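Local atomic coordinates of putative uncharacterized protein smu.1108c (Streptococcus mutans, PDB entry 3L7Y), a protein that binds magnesium and is probably a phosphatase of the haloacid dehalogenase-like hydrolase family. Residues N102-I106 against L227-A232; L247-G251 against G291-I296. All blocks are in the same frame, centred on the assembly; numbering follows the deposited sequence.

Contact 1 of 2, residues N102-I106 against L227-A232; sequences NGANI and LHKGWA
In the core domain of this haloacid dehalogenase-like hydrolase, the turn through Asn102 and Gly103 packs against the start of helix 229-239, whose first residue, Lys229, sends its amine into the active site. Lys229 is probably the motif III lysine of the family: NZ makes salt bridges with Asp43, a magnesium ligand, and Asp256, and a hydrogen bond with Ala77 O. Its CG runs past the backbone of Asn102, 3.4 Å from Asn102 O, and with the chain extended beyond CG the methylene CE comes 3.8 Å from Asn102 OD1. That amide is tied at both ends, OD1 by Asn255 and ND2 by Asp221, so its rotation is fixed. No direct hydrogen bond joins the two segments; although Asn102 O is 2.9 Å from Lys229 N, the angle is poor. A water supplies the polar link, accepting from Ala104 N at 3.0 Å and donating to Leu227 O at 2.9 Å. Gly103 sits where the backbones are nearest, its CA 3.7 Å from Leu227 O. Its carbonyl oxygen lies near the plane of the Trp231 indole, at the edge, 3.6 Å from CZ3. Leu227 CD1 lies over the centre of one face of that indole, while CD2, the other branch, meets Ala104 CB. Ile106 has CG1 beside its backbone N (chi1 -53°) and extends on to CD1, which reaches Ala232 CB at 4.0 Å.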
ATOM      1  N   ASN A 102      -2.091  -0.143   3.124  1.00  8.50           N
ATOM      2  CA  ASN A 102      -3.144   0.354   2.223  1.00 15.16           C
ATOM      3  C   ASN A 102      -3.999   1.444   2.824  1.00 19.70           C
ATOM      4  O   ASN A 102      -4.843   2.027   2.129  1.00 14.55           O
ATOM      5  CB  ASN A 102      -4.047  -0.765   1.688  1.00 12.10           C
ATOM      6  CG  ASN A 102      -3.287  -1.794   0.881  1.00 14.13           C
ATOM      7  OD1 ASN A 102      -2.738  -1.495  -0.176  1.00 14.88           O
ATOM      8  ND2 ASN A 102      -3.242  -3.018   1.384  1.00 14.99           N
ATOM      9  N   GLY A 103      -3.789   1.742   4.103  1.00  8.51           N
ATOM     10  CA  GLY A 103      -4.583   2.789   4.722  1.00  8.56           C
ATOM     11  C   GLY A 103      -4.774   2.774   6.227  1.00 13.18           C
ATOM     12  O   GLY A 103      -4.931   3.836   6.825  1.00 10.92           O
ATOM     13  N   ALA A 104      -4.779   1.588   6.838  1.00 10.87           N
ATOM     14  CA  ALA A 104      -5.077   1.458   8.264  1.00  9.94           C
ATOM     15  C   ALA A 104      -4.025   2.115   9.151  1.00 19.63           C
ATOM     16  O   ALA A 104      -4.295   2.405  10.321  1.00 11.55           O
ATOM     17  CB  ALA A 104      -5.233  -0.021   8.651  1.00 12.96           C
ATOM     18  N   ASN A 105      -2.826   2.341   8.613  1.00  9.15           N
ATOM     19  CA  ASN A 105      -1.774   2.983   9.411  1.00  9.57           C
ATOM     20  C   ASN A 105      -1.234   4.214   8.729  1.00 17.29           C
ATOM     21  O   ASN A 105      -0.687   4.127   7.626  1.00 11.31           O
ATOM     22  CB  ASN A 105      -0.639   2.000   9.713  1.00  9.67           C
ATOM     23  CG  ASN A 105       0.273   2.464  10.846  1.00 10.10           C
ATOM     24  OD1 ASN A 105       1.448   2.087  10.894  1.00 19.50           O
ATOM     25  ND2 ASN A 105      -0.255   3.275  11.759  1.00 15.37           N
ATOM     26  N   ILE A 106      -1.405   5.362   9.380  1.00 22.53           N
ATOM     27  CA  ILE A 106      -0.915   6.633   8.849  1.00 14.51           C
ATOM     28  C   ILE A 106       0.008   7.329   9.840  1.00 14.78           C
ATOM     29  O   ILE A 106      -0.343   7.533  11.011  1.00 16.01           O
ATOM     30  CB  ILE A 106      -2.062   7.589   8.459  1.00 14.37           C
ATOM     31  CG1 ILE A 106      -3.050   6.893   7.515  1.00 14.21           C
ATOM     32  CG2 ILE A 106      -1.506   8.837   7.792  1.00 11.91           C
ATOM     33  CD1 ILE A 106      -4.232   7.758   7.118  1.00 14.74           C
ATOM     34  N   LEU A 227     -10.874   0.735   4.397  1.00 10.77           N
ATOM     35  CA  LEU A 227      -9.625   1.426   4.735  1.00 12.88           C
ATOM     36  C   LEU A 227      -8.586   1.299   3.614  1.00 18.30           C
ATOM     37  O   LEU A 227      -7.511   0.712   3.799  1.00 20.01           O
ATOM     38  CB  LEU A 227      -9.055   0.933   6.074  1.00 10.51           C
ATOM     39  CG  LEU A 227      -9.475   1.753   7.302  1.00 17.85           C
ATOM     40  CD1 LEU A 227     -10.911   2.269   7.185  1.00 12.27           C
ATOM     41  CD2 LEU A 227      -9.246   0.964   8.595  1.00 13.32           C
ATOM     42  N   HIS A 228      -8.923   1.859   2.453  1.00 18.59           N
ATOM     43  CA  HIS A 228      -8.056   1.794   1.287  1.00 18.83           C
ATOM     44  C   HIS A 228      -7.334   3.134   1.079  1.00 12.10           C
ATOM     45  O   HIS A 228      -7.559   4.082   1.818  1.00 12.01           O
ATOM     46  CB  HIS A 228      -8.864   1.384   0.057  1.00 17.15           C
ATOM     47  CG  HIS A 228     -10.163   2.115  -0.082  1.00 19.74           C
ATOM     48  ND1 HIS A 228     -10.229   3.473  -0.296  1.00 11.29           N
ATOM     49  CD2 HIS A 228     -11.449   1.677  -0.038  1.00 16.78           C
ATOM     50  CE1 HIS A 228     -11.497   3.843  -0.379  1.00 17.36           C
ATOM     51  NE2 HIS A 228     -12.254   2.773  -0.224  1.00 14.28           N
ATOM     52  N   LYS A 229      -6.454   3.211   0.091  1.00 12.28           N
ATOM     53  CA  LYS A 229      -5.610   4.393  -0.036  1.00  8.40           C
ATOM     54  C   LYS A 229      -6.435   5.651  -0.355  1.00 15.24           C
ATOM     55  O   LYS A 229      -6.037   6.768  -0.002  1.00 13.76           O
ATOM     56  CB  LYS A 229      -4.537   4.179  -1.102  1.00 11.27           C
ATOM     57  CG  LYS A 229      -3.567   3.045  -0.843  1.00 10.70           C
ATOM     58  CD  LYS A 229      -2.524   2.982  -1.970  1.00  8.69           C
ATOM     59  CE  LYS A 229      -1.728   1.672  -1.955  1.00 15.15           C
ATOM     60  NZ  LYS A 229      -0.669   1.668  -2.993  1.00 15.38           N
ATOM     61  N   GLY A 230      -7.570   5.465  -1.034  1.00 13.74           N
ATOM     62  CA  GLY A 230      -8.499   6.552  -1.287  1.00  8.32           C
ATOM     63  C   GLY A 230      -9.032   7.104   0.024  1.00 18.71           C
ATOM     64  O   GLY A 230      -9.067   8.313   0.233  1.00 14.60           O
ATOM     65  N   TRP A 231      -9.493   6.223   0.907  1.00 18.44           N
ATOM     66  CA  TRP A 231      -9.915   6.594   2.255  1.00 16.69           C
ATOM     67  C   TRP A 231      -8.789   7.312   3.025  1.00 13.38           C
ATOM     68  O   TRP A 231      -9.008   8.282   3.649  1.00 16.52           O
ATOM     69  CB  TRP A 231     -10.433   5.388   3.037  1.00 14.61           C
ATOM     70  CG  TRP A 231     -10.811   5.692   4.427  1.00 18.65           C
ATOM     71  CD1 TRP A 231     -12.025   6.060   4.889  1.00 23.24           C
ATOM     72  CD2 TRP A 231      -9.959   5.693   5.548  1.00 11.76           C
ATOM     73  NE1 TRP A 231     -11.986   6.272   6.214  1.00 10.03           N
ATOM     74  CE2 TRP A 231     -10.720   6.060   6.648  1.00 13.45           C
ATOM     75  CE3 TRP A 231      -8.625   5.409   5.738  1.00 13.77           C
ATOM     76  CZ2 TRP A 231     -10.174   6.164   7.911  1.00 17.93           C
ATOM     77  CZ3 TRP A 231      -8.114   5.498   6.967  1.00 13.35           C
ATOM     78  CH2 TRP A 231      -8.883   5.855   8.040  1.00 19.40           C
ATOM     79  N   ALA A 232      -7.595   6.806   2.920  1.00 20.00           N
ATOM     80  CA  ALA A 232      -6.468   7.391   3.608  1.00 20.00           C
ATOM     81  C   ALA A 232      -6.260   8.839   3.147  1.00 20.00           C
ATOM     82  O   ALA A 232      -6.259   9.714   3.938  1.00 20.00           O
ATOM     83  CB  ALA A 232      -5.280   6.605   3.427  1.00 20.00           C
TER
HETATM   84  O   HOH W   1      -5.667  -0.897   5.414  1.00 11.76           O

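Contact 2 of 2, residues L247-G251 against G291-I296; sequences LMAFG and GVLDVI
Phe250 meets Val292 and Val295 with two different parts of its ring. Both methyls of Val292 lie over one face: CG1 stands 4.1 Å from the ring centroid and 12° off the normal, a CH-pi contact, while CG2 sits over the inner end, 3.7 Å from Phe250 CG. Val295 meets Phe250 head-on from the helix, at the far edge of the ring, with its CB in the ring plane and CG1 3.6 Å from Phe250 CZ. Ile296 CG1 adds a looser, oblique approach to the same CZ. Two residues earlier on the strand, Met248 points the same way; its chain is extended as far as SD and then bends (chi3 -77°), which brings CE to 4.1 Å from Val295 CG1. The contact is the packing of a helix on the central, largely parallel sheet of the Rossmann-like HAD core: strand 247-251 and helix 291-296 run nearly antiparallel, at 160°, with axes 10.0 Å apart. Around this layer, Tyr267 of the neighbouring strand 265-268 meets the Phe250 ring with the planes about 20° apart. Strand 39-42 flanks the other edge of strand 247-251 and touches Phe250 through Ile40 and Thr42. Thr47 of helix 44-48 touches both Phe250 and Val292, and Ile63 of helix 57-69 packs against Ile296.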
ATOM      1  N   LEU A 247      -5.343  17.332  -5.186  1.00 15.88           N
ATOM      2  CA  LEU A 247      -4.614  16.073  -5.059  1.00 19.21           C
ATOM      3  C   LEU A 247      -3.995  15.613  -6.382  1.00 19.03           C
ATOM      4  O   LEU A 247      -4.676  15.523  -7.405  1.00 13.59           O
ATOM      5  CB  LEU A 247      -5.518  14.987  -4.454  1.00 12.36           C
ATOM      6  CG  LEU A 247      -4.852  13.627  -4.230  1.00 12.38           C
ATOM      7  CD1 LEU A 247      -3.633  13.762  -3.312  1.00 19.70           C
ATOM      8  CD2 LEU A 247      -5.835  12.633  -3.639  1.00 14.22           C
ATOM      9  N   MET A 248      -2.691  15.370  -6.360  1.00 14.98           N
ATOM     10  CA  MET A 248      -2.022  14.663  -7.437  1.00 14.99           C
ATOM     11  C   MET A 248      -1.580  13.313  -6.876  1.00 12.53           C
ATOM     12  O   MET A 248      -1.038  13.260  -5.774  1.00 10.73           O
ATOM     13  CB  MET A 248      -0.813  15.463  -7.933  1.00 12.39           C
ATOM     14  CG  MET A 248       0.112  14.702  -8.880  1.00 11.24           C
ATOM     15  SD  MET A 248       1.638  15.623  -9.237  1.00 16.47           S
ATOM     16  CE  MET A 248       0.998  16.815 -10.414  1.00 19.97           C
ATOM     17  N   ALA A 249      -1.813  12.235  -7.622  1.00 12.53           N
ATOM     18  CA  ALA A 249      -1.557  10.883  -7.131  1.00 18.31           C
ATOM     19  C   ALA A 249      -1.089   9.943  -8.236  1.00 17.10           C
ATOM     20  O   ALA A 249      -1.569  10.030  -9.369  1.00 11.53           O
ATOM     21  CB  ALA A 249      -2.807  10.326  -6.471  1.00 24.93           C
ATOM     22  N   PHE A 250      -0.160   9.048  -7.895  1.00 10.12           N
ATOM     23  CA  PHE A 250       0.422   8.082  -8.831  1.00 13.18           C
ATOM     24  C   PHE A 250       0.197   6.643  -8.371  1.00 14.95           C
ATOM     25  O   PHE A 250       0.340   6.359  -7.203  1.00 13.30           O
ATOM     26  CB  PHE A 250       1.937   8.297  -8.935  1.00 13.96           C
ATOM     27  CG  PHE A 250       2.330   9.680  -9.385  1.00 10.87           C
ATOM     28  CD1 PHE A 250       2.446  10.706  -8.464  1.00 11.06           C
ATOM     29  CD2 PHE A 250       2.584   9.938 -10.725  1.00 11.02           C
ATOM     30  CE1 PHE A 250       2.807  11.978  -8.854  1.00 11.53           C
ATOM     31  CE2 PHE A 250       2.952  11.213 -11.143  1.00 11.34           C
ATOM     32  CZ  PHE A 250       3.058  12.238 -10.207  1.00 13.89           C
ATOM     33  N   GLY A 251      -0.117   5.734  -9.291  1.00  9.68           N
ATOM     34  CA  GLY A 251      -0.300   4.335  -8.938  1.00  9.45           C
ATOM     35  C   GLY A 251      -0.085   3.430 -10.136  1.00 21.43           C
ATOM     36  O   GLY A 251      -0.022   3.905 -11.282  1.00 16.20           O
ATOM     37  N   GLY A 291       9.028   8.039 -13.839  1.00 12.96           N
ATOM     38  CA  GLY A 291       7.770   8.617 -14.273  1.00 18.69           C
ATOM     39  C   GLY A 291       7.167   9.584 -13.273  1.00 20.70           C
ATOM     40  O   GLY A 291       6.550  10.582 -13.650  1.00 17.97           O
ATOM     41  N   VAL A 292       7.328   9.282 -11.991  1.00 13.55           N
ATOM     42  CA  VAL A 292       6.779  10.129 -10.940  1.00 12.39           C
ATOM     43  C   VAL A 292       7.522  11.460 -10.812  1.00 16.91           C
ATOM     44  O   VAL A 292       6.901  12.514 -10.755  1.00 19.69           O
ATOM     45  CB  VAL A 292       6.797   9.411  -9.562  1.00 12.17           C
ATOM     46  CG1 VAL A 292       6.500  10.394  -8.460  1.00 12.21           C
ATOM     47  CG2 VAL A 292       5.789   8.258  -9.532  1.00 11.67           C
ATOM     48  N   LEU A 293       8.849  11.411 -10.729  1.00 14.96           N
ATOM     49  CA  LEU A 293       9.631  12.630 -10.526  1.00 20.55           C
ATOM     50  C   LEU A 293       9.528  13.499 -11.770  1.00 15.88           C
ATOM     51  O   LEU A 293       9.553  14.728 -11.700  1.00 20.21           O
ATOM     52  CB  LEU A 293      11.093  12.307 -10.221  1.00 16.31           C
ATOM     53  CG  LEU A 293      11.317  11.433  -8.978  1.00 14.11           C
ATOM     54  CD1 LEU A 293      12.794  11.246  -8.749  1.00 14.66           C
ATOM     55  CD2 LEU A 293      10.664  12.032  -7.728  1.00 14.49           C
ATOM     56  N   ASP A 294       9.400  12.843 -12.913  1.00 13.73           N
ATOM     57  CA  ASP A 294       9.298  13.557 -14.187  1.00 18.25           C
ATOM     58  C   ASP A 294       8.071  14.456 -14.177  1.00 13.59           C
ATOM     59  O   ASP A 294       8.148  15.640 -14.522  1.00 20.18           O
ATOM     60  CB  ASP A 294       9.239  12.567 -15.345  1.00 16.99           C
ATOM     61  CG  ASP A 294       8.895  13.230 -16.661  1.00 33.48           C
ATOM     62  OD1 ASP A 294       7.956  12.744 -17.331  1.00 38.30           O
ATOM     63  OD2 ASP A 294       9.549  14.240 -17.016  1.00 30.50           O
ATOM     64  N   VAL A 295       6.938  13.892 -13.784  1.00 17.24           N
ATOM     65  CA  VAL A 295       5.688  14.639 -13.714  1.00 15.03           C
ATOM     66  C   VAL A 295       5.796  15.745 -12.678  1.00 16.83           C
ATOM     67  O   VAL A 295       5.338  16.853 -12.911  1.00 18.34           O
ATOM     68  CB  VAL A 295       4.498  13.717 -13.376  1.00 22.03           C
ATOM     69  CG1 VAL A 295       3.252  14.534 -13.028  1.00 14.12           C
ATOM     70  CG2 VAL A 295       4.226  12.772 -14.535  1.00 19.64           C
ATOM     71  N   ILE A 296       6.424  15.454 -11.543  1.00 16.70           N
ATOM     72  CA  ILE A 296       6.559  16.452 -10.493  1.00 15.19           C
ATOM     73  C   ILE A 296       7.451  17.620 -10.914  1.00 19.41           C
ATOM     74  O   ILE A 296       7.096  18.769 -10.668  1.00 17.26           O
ATOM     75  CB  ILE A 296       7.090  15.862  -9.163  1.00 13.43           C
ATOM     76  CG1 ILE A 296       6.164  14.755  -8.647  1.00 12.90           C
ATOM     77  CG2 ILE A 296       7.227  16.965  -8.126  1.00 13.72           C
ATOM     78  CD1 ILE A 296       6.769  13.975  -7.442  1.00 16.35           C
TER

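Contacts 1 and 2 follow each other along the chain: helix 229-239, which opens in contact 1, leads into strand 247-251 of contact 2. Their centres lie 19 Å apart and their nearest atoms about 6 Å, without touching, yet both reach the same eight-stranded sheet. The magnesium site, formed by Asp43, Asp45 and Asp252, relates to the two unequally. From contact 1 the side chain of Lys229 comes to about 6 Å from the metal, whereas in contact 2 that of Phe250 stays about 10 Å away. Strand 247-251 nevertheless ends just before the ligand Asp252, so contact 2 packs a helix against the strand leading directly into the site.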